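Local coordinates for protein BB_2cx5_001 (Thermus thermophilus, PDB 3RI0) that serves as a computationally designed epitope scaffold, presenting a grafted linear HIV epitope on a backbone related to aminoacyl-tRNA editing domains, at residues K57-R69 / L111-P123. The protein carries 6 engineered substitutions. Residues are numbered along the deposited sequence; the frame is centred on the assembly and turned at random.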
loop_
_atom_site.group_PDB
_atom_site.type_symbol
_atom_site.label_atom_id
_atom_site.label_comp_id
_atom_site.label_asym_id
_atom_site.label_seq_id
_atom_site.Cartn_x
_atom_site.Cartn_y
_atom_site.Cartn_z
ATOM N N LYS A 57 -20.109 3.468 -5.919
ATOM C CA LYS A 57 -20.310 2.109 -5.427
ATOM C C LYS A 57 -19.773 2.077 -3.994
ATOM O O LYS A 57 -20.541 2.029 -3.033
ATOM C CB LYS A 57 -19.551 1.100 -6.299
ATOM C CG LYS A 57 -19.852 1.240 -7.786
ATOM C CD LYS A 57 -19.516 -0.027 -8.559
ATOM C CE LYS A 57 -19.849 0.147 -10.030
ATOM N NZ LYS A 57 -19.792 -1.137 -10.778
ATOM N N GLY A 58 -18.446 2.133 -3.874
ATOM C CA GLY A 58 -17.785 2.136 -2.582
ATOM C C GLY A 58 -16.339 2.590 -2.749
ATOM O O GLY A 58 -16.016 3.257 -3.724
ATOM N N ALA A 59 -15.470 2.246 -1.804
ATOM C CA ALA A 59 -14.059 2.626 -1.893
ATOM C C ALA A 59 -13.182 1.455 -2.367
ATOM O O ALA A 59 -13.498 0.297 -2.103
ATOM C CB ALA A 59 -13.580 3.115 -0.552
ATOM N N TYR A 60 -12.092 1.757 -3.071
ATOM C CA TYR A 60 -11.193 0.701 -3.548
ATOM C C TYR A 60 -9.732 0.985 -3.201
ATOM O O TYR A 60 -9.348 2.138 -2.957
ATOM C CB TYR A 60 -11.313 0.515 -5.059
ATOM C CG TYR A 60 -12.726 0.543 -5.569
ATOM C CD1 TYR A 60 -13.396 1.755 -5.741
ATOM C CD2 TYR A 60 -13.407 -0.636 -5.874
ATOM C CE1 TYR A 60 -14.702 1.797 -6.202
ATOM C CE2 TYR A 60 -14.723 -0.604 -6.336
ATOM C CZ TYR A 60 -15.360 0.621 -6.498
ATOM O OH TYR A 60 -16.654 0.664 -6.958
ATOM N N LEU A 61 -8.918 -0.070 -3.224
ATOM C CA LEU A 61 -7.508 0.045 -2.888
ATOM C C LEU A 61 -6.614 -0.281 -4.086
ATOM O O LEU A 61 -6.811 -1.290 -4.768
ATOM C CB LEU A 61 -7.178 -0.908 -1.734
ATOM C CG LEU A 61 -6.067 -0.585 -0.727
ATOM C CD1 LEU A 61 -5.233 -1.827 -0.538
ATOM C CD2 LEU A 61 -5.198 0.578 -1.175
ATOM N N PHE A 62 -5.623 0.571 -4.335
ATOM C CA PHE A 62 -4.698 0.339 -5.437
ATOM C C PHE A 62 -3.254 0.335 -4.954
ATOM O O PHE A 62 -2.771 1.305 -4.390
ATOM C CB PHE A 62 -4.890 1.391 -6.526
ATOM C CG PHE A 62 -6.245 1.340 -7.177
ATOM C CD1 PHE A 62 -7.308 2.068 -6.651
ATOM C CD2 PHE A 62 -6.460 0.558 -8.309
ATOM C CE1 PHE A 62 -8.581 2.021 -7.244
ATOM C CE2 PHE A 62 -7.731 0.496 -8.915
ATOM C CZ PHE A 62 -8.788 1.236 -8.379
ATOM N N LEU A 63 -2.575 -0.782 -5.183
ATOM C CA LEU A 63 -1.186 -0.947 -4.770
ATOM C C LEU A 63 -0.323 -0.678 -6.009
ATOM O O LEU A 63 -0.317 -1.468 -6.961
ATOM C CB LEU A 63 -0.992 -2.368 -4.248
ATOM C CG LEU A 63 -2.091 -2.722 -3.243
ATOM C CD1 LEU A 63 -2.024 -4.192 -2.888
ATOM C CD2 LEU A 63 -1.944 -1.858 -1.998
ATOM N N VAL A 64 0.398 0.440 -5.985
ATOM C CA VAL A 64 1.206 0.860 -7.123
ATOM C C VAL A 64 2.699 0.849 -6.871
ATOM O O VAL A 64 3.165 1.191 -5.784
ATOM C CB VAL A 64 0.811 2.300 -7.555
ATOM C CG1 VAL A 64 1.708 2.781 -8.689
ATOM C CG2 VAL A 64 -0.649 2.327 -7.971
ATOM N N SER A 65 3.456 0.456 -7.887
ATOM C CA SER A 65 4.902 0.445 -7.779
ATOM C C SER A 65 5.350 1.869 -7.459
ATOM O O SER A 65 4.732 2.836 -7.899
ATOM C CB SER A 65 5.530 -0.009 -9.095
ATOM O OG SER A 65 6.940 0.135 -9.054
ATOM N N GLY A 66 6.417 2.003 -6.688
ATOM C CA GLY A 66 6.908 3.328 -6.366
ATOM C C GLY A 66 7.418 4.077 -7.591
ATOM O O GLY A 66 7.531 5.294 -7.571
ATOM N N LYS A 67 7.701 3.363 -8.674
ATOM C CA LYS A 67 8.214 4.009 -9.883
ATOM C C LYS A 67 7.121 4.292 -10.915
ATOM O O LYS A 67 7.430 4.603 -12.073
ATOM C CB LYS A 67 9.271 3.128 -10.545
ATOM C CG LYS A 67 8.644 2.004 -11.346
ATOM C CD LYS A 67 9.656 1.019 -11.889
ATOM C CE LYS A 67 8.928 -0.189 -12.438
ATOM N NZ LYS A 67 9.832 -1.301 -12.803
ATOM N N ASN A 68 5.857 4.158 -10.517
ATOM C CA ASN A 68 4.754 4.417 -11.440
ATOM C C ASN A 68 3.713 5.314 -10.804
ATOM O O ASN A 68 3.617 5.414 -9.589
ATOM C CB ASN A 68 4.036 3.127 -11.857
ATOM C CG ASN A 68 4.960 2.108 -12.506
ATOM O OD1 ASN A 68 5.874 2.457 -13.258
ATOM N ND2 ASN A 68 4.704 0.831 -12.237
ATOM N N ARG A 69 2.927 5.981 -11.634
ATOM C CA ARG A 69 1.850 6.795 -11.108
ATOM C C ARG A 69 0.570 6.173 -11.675
ATOM O O ARG A 69 0.522 5.743 -12.831
ATOM C CB ARG A 69 2.032 8.284 -11.464
ATOM C CG ARG A 69 2.237 8.631 -12.926
ATOM C CD ARG A 69 3.326 9.720 -13.137
ATOM N NE ARG A 69 3.737 10.443 -11.926
ATOM C CZ ARG A 69 4.612 11.451 -11.918
ATOM N NH1 ARG A 69 5.169 11.862 -13.050
ATOM N NH2 ARG A 69 4.947 12.036 -10.775
ATOM N N LEU A 111 -11.115 -3.282 1.914
ATOM C CA LEU A 111 -11.370 -2.730 0.585
ATOM C C LEU A 111 -10.994 -3.654 -0.573
ATOM O O LEU A 111 -9.987 -4.378 -0.507
ATOM C CB LEU A 111 -10.592 -1.408 0.412
ATOM C CG LEU A 111 -10.763 -0.240 1.400
ATOM C CD1 LEU A 111 -9.682 0.815 1.141
ATOM C CD2 LEU A 111 -12.139 0.386 1.258
ATOM N N PRO A 112 -11.810 -3.653 -1.646
ATOM C CA PRO A 112 -11.502 -4.496 -2.807
ATOM C C PRO A 112 -10.140 -3.954 -3.259
ATOM O O PRO A 112 -9.937 -2.741 -3.203
ATOM C CB PRO A 112 -12.599 -4.142 -3.802
ATOM C CG PRO A 112 -13.750 -3.696 -2.919
ATOM C CD PRO A 112 -13.062 -2.902 -1.835
ATOM N N ALA A 113 -9.213 -4.813 -3.692
ATOM C CA ALA A 113 -7.908 -4.301 -4.088
ATOM C C ALA A 113 -7.359 -4.730 -5.442
ATOM O O ALA A 113 -7.754 -5.756 -6.002
ATOM C CB ALA A 113 -6.889 -4.620 -3.009
ATOM N N TYR A 114 -6.431 -3.922 -5.951
ATOM C CA TYR A 114 -5.772 -4.179 -7.226
ATOM C C TYR A 114 -4.268 -3.991 -7.080
ATOM O O TYR A 114 -3.809 -3.132 -6.326
ATOM C CB TYR A 114 -6.343 -3.262 -8.297
ATOM C CG TYR A 114 -7.833 -3.452 -8.440
ATOM C CD1 TYR A 114 -8.721 -2.836 -7.557
ATOM C CD2 TYR A 114 -8.352 -4.303 -9.410
ATOM C CE1 TYR A 114 -10.095 -3.062 -7.640
ATOM C CE2 TYR A 114 -9.717 -4.538 -9.498
ATOM C CZ TYR A 114 -10.584 -3.920 -8.613
ATOM O OH TYR A 114 -11.934 -4.151 -8.714
ATOM N N LEU A 115 -3.500 -4.798 -7.805
ATOM C CA LEU A 115 -2.045 -4.755 -7.719
ATOM C C LEU A 115 -1.327 -4.503 -9.040
ATOM O O LEU A 115 -1.417 -5.299 -9.976
ATOM C CB LEU A 115 -1.534 -6.069 -7.113
ATOM C CG LEU A 115 -0.022 -6.264 -6.931
ATOM C CD1 LEU A 115 0.352 -6.006 -5.497
ATOM C CD2 LEU A 115 0.366 -7.684 -7.285
ATOM N N ASP A 116 -0.601 -3.391 -9.081
ATOM C CA ASP A 116 0.202 -2.966 -10.229
ATOM C C ASP A 116 1.042 -4.162 -10.653
ATOM O O ASP A 116 1.929 -4.577 -9.904
ATOM C CB ASP A 116 1.129 -1.824 -9.784
ATOM C CG ASP A 116 2.049 -1.313 -10.890
ATOM O OD1 ASP A 116 2.318 -2.045 -11.872
ATOM O OD2 ASP A 116 2.519 -0.158 -10.753
ATOM N N GLU A 117 0.783 -4.698 -11.845
ATOM C CA GLU A 117 1.532 -5.869 -12.324
ATOM C C GLU A 117 3.049 -5.738 -12.245
ATOM O O GLU A 117 3.752 -6.742 -12.136
ATOM C CB GLU A 117 1.114 -6.240 -13.757
ATOM C CG GLU A 117 1.008 -5.083 -14.757
ATOM C CD GLU A 117 0.639 -5.577 -16.164
ATOM O OE1 GLU A 117 -0.305 -6.390 -16.301
ATOM O OE2 GLU A 117 1.298 -5.149 -17.132
ATOM N N ASP A 118 3.565 -4.514 -12.286
ATOM C CA ASP A 118 5.010 -4.314 -12.201
ATOM C C ASP A 118 5.586 -4.757 -10.861
ATOM O O ASP A 118 6.780 -5.024 -10.758
ATOM C CB ASP A 118 5.377 -2.848 -12.458
ATOM C CG ASP A 118 5.227 -2.455 -13.925
ATOM O OD1 ASP A 118 4.904 -3.335 -14.759
ATOM O OD2 ASP A 118 5.430 -1.264 -14.243
ATOM N N LEU A 119 4.750 -4.838 -9.831
ATOM C CA LEU A 119 5.229 -5.265 -8.516
ATOM C C LEU A 119 5.606 -6.748 -8.512
ATOM O O LEU A 119 6.490 -7.162 -7.763
ATOM C CB LEU A 119 4.169 -4.990 -7.443
ATOM C CG LEU A 119 3.988 -3.523 -7.038
ATOM C CD1 LEU A 119 2.812 -3.382 -6.081
ATOM C CD2 LEU A 119 5.268 -3.019 -6.380
ATOM N N LEU A 120 4.951 -7.541 -9.358
ATOM C CA LEU A 120 5.249 -8.975 -9.431
ATOM C C LEU A 120 6.642 -9.151 -10.036
ATOM O O LEU A 120 7.209 -10.242 -10.028
ATOM C CB LEU A 120 4.220 -9.698 -10.306
ATOM C CG LEU A 120 2.726 -9.508 -10.020
ATOM C CD1 LEU A 120 1.918 -10.322 -11.009
ATOM C CD2 LEU A 120 2.403 -9.933 -8.608
ATOM N N GLY A 121 7.194 -8.048 -10.537
ATOM C CA GLY A 121 8.505 -8.074 -11.158
ATOM C C GLY A 121 9.699 -8.214 -10.229
ATOM O O GLY A 121 10.836 -8.287 -10.699
ATOM N N TYR A 122 9.475 -8.256 -8.920
ATOM C CA TYR A 122 10.596 -8.391 -7.999
ATOM C C TYR A 122 10.482 -9.599 -7.088
ATOM O O TYR A 122 9.410 -10.186 -6.948
ATOM C CB TYR A 122 10.723 -7.141 -7.132
ATOM C CG TYR A 122 10.779 -5.835 -7.889
ATOM C CD1 TYR A 122 9.614 -5.130 -8.184
ATOM C CD2 TYR A 122 11.997 -5.290 -8.284
ATOM C CE1 TYR A 122 9.662 -3.907 -8.843
ATOM C CE2 TYR A 122 12.059 -4.069 -8.945
ATOM C CZ TYR A 122 10.881 -3.381 -9.217
ATOM O OH TYR A 122 10.922 -2.146 -9.821
ATOM N N PRO A 123 11.607 -9.995 -6.466
ATOM C CA PRO A 123 11.644 -11.138 -5.548
ATOM C C PRO A 123 10.989 -10.753 -4.222
ATOM O O PRO A 123 10.560 -11.605 -3.445
ATOM C CB PRO A 123 13.141 -11.429 -5.420
ATOM C CG PRO A 123 13.766 -10.093 -5.637
ATOM C CD PRO A 123 12.973 -9.552 -6.795
#
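The rings of Phe62 and Tyr114 run alongside each other from neighbouring strands on one face of the sheet, with their planes 19° apart. Their centroids are 5.3 Å apart and offset from one another, so overlap is slight, and the touch is Phe62 CE2 against Tyr114 CD1 at 3.7 Å. At the edge of the Tyr114 ring sit Leu61 O and Tyr60 CD2, while Pro112 CB approaches the Tyr60 ring obliquely; helix 72-79 packs over this face. On the other face Leu61 CB meets Ala113 CB, and Leu63 CD1 meets Leu115 CD1, next to helix 140-147.

Between the faces, strands 59-65 and 113-116 run parallel within the mixed sheet of the aminoacyl-tRNA editing domain, and helix 72-79 belongs to the chain that links them. Leu61 N and Leu63 N give to the carbonyls of Pro112 and Tyr114, and Leu61 O and Leu63 O receive from the amides of Tyr114 and Asp116. Strand 59-65 also pairs with strand 47-54 along its other side.

Past the ladder, a carboxylate carries on the pairing. Asp116 CG stands anti to the backbone N (chi1 179°), which sets OD2 3.1 Å from Ser65 N, a donor lying above the carboxylate plane. Asn68 ND2 meets the syn lone pair of Asp116 OD2 at 2.8 Å, and that oxygen lies close to the amide plane of Asn68. Asn68 ND2 gives a second bond, to Asp118 OD2 (3.0 Å) on its anti side, tilted out of the carboxylate plane, and Asp116 OD1 accepts from Asp118 N in an Asx turn. Lys67 NZ reaches Tyr122 OH weakly.

One amide nitrogen thus bridges two carboxylates and ties the Ser65-Asn68 type I turn to the 3-10 segment 117-121. Lys155, in a long, weak ion pair with Asp118, and Lys67, close by but not in contact, would probably offset part of the negative charge.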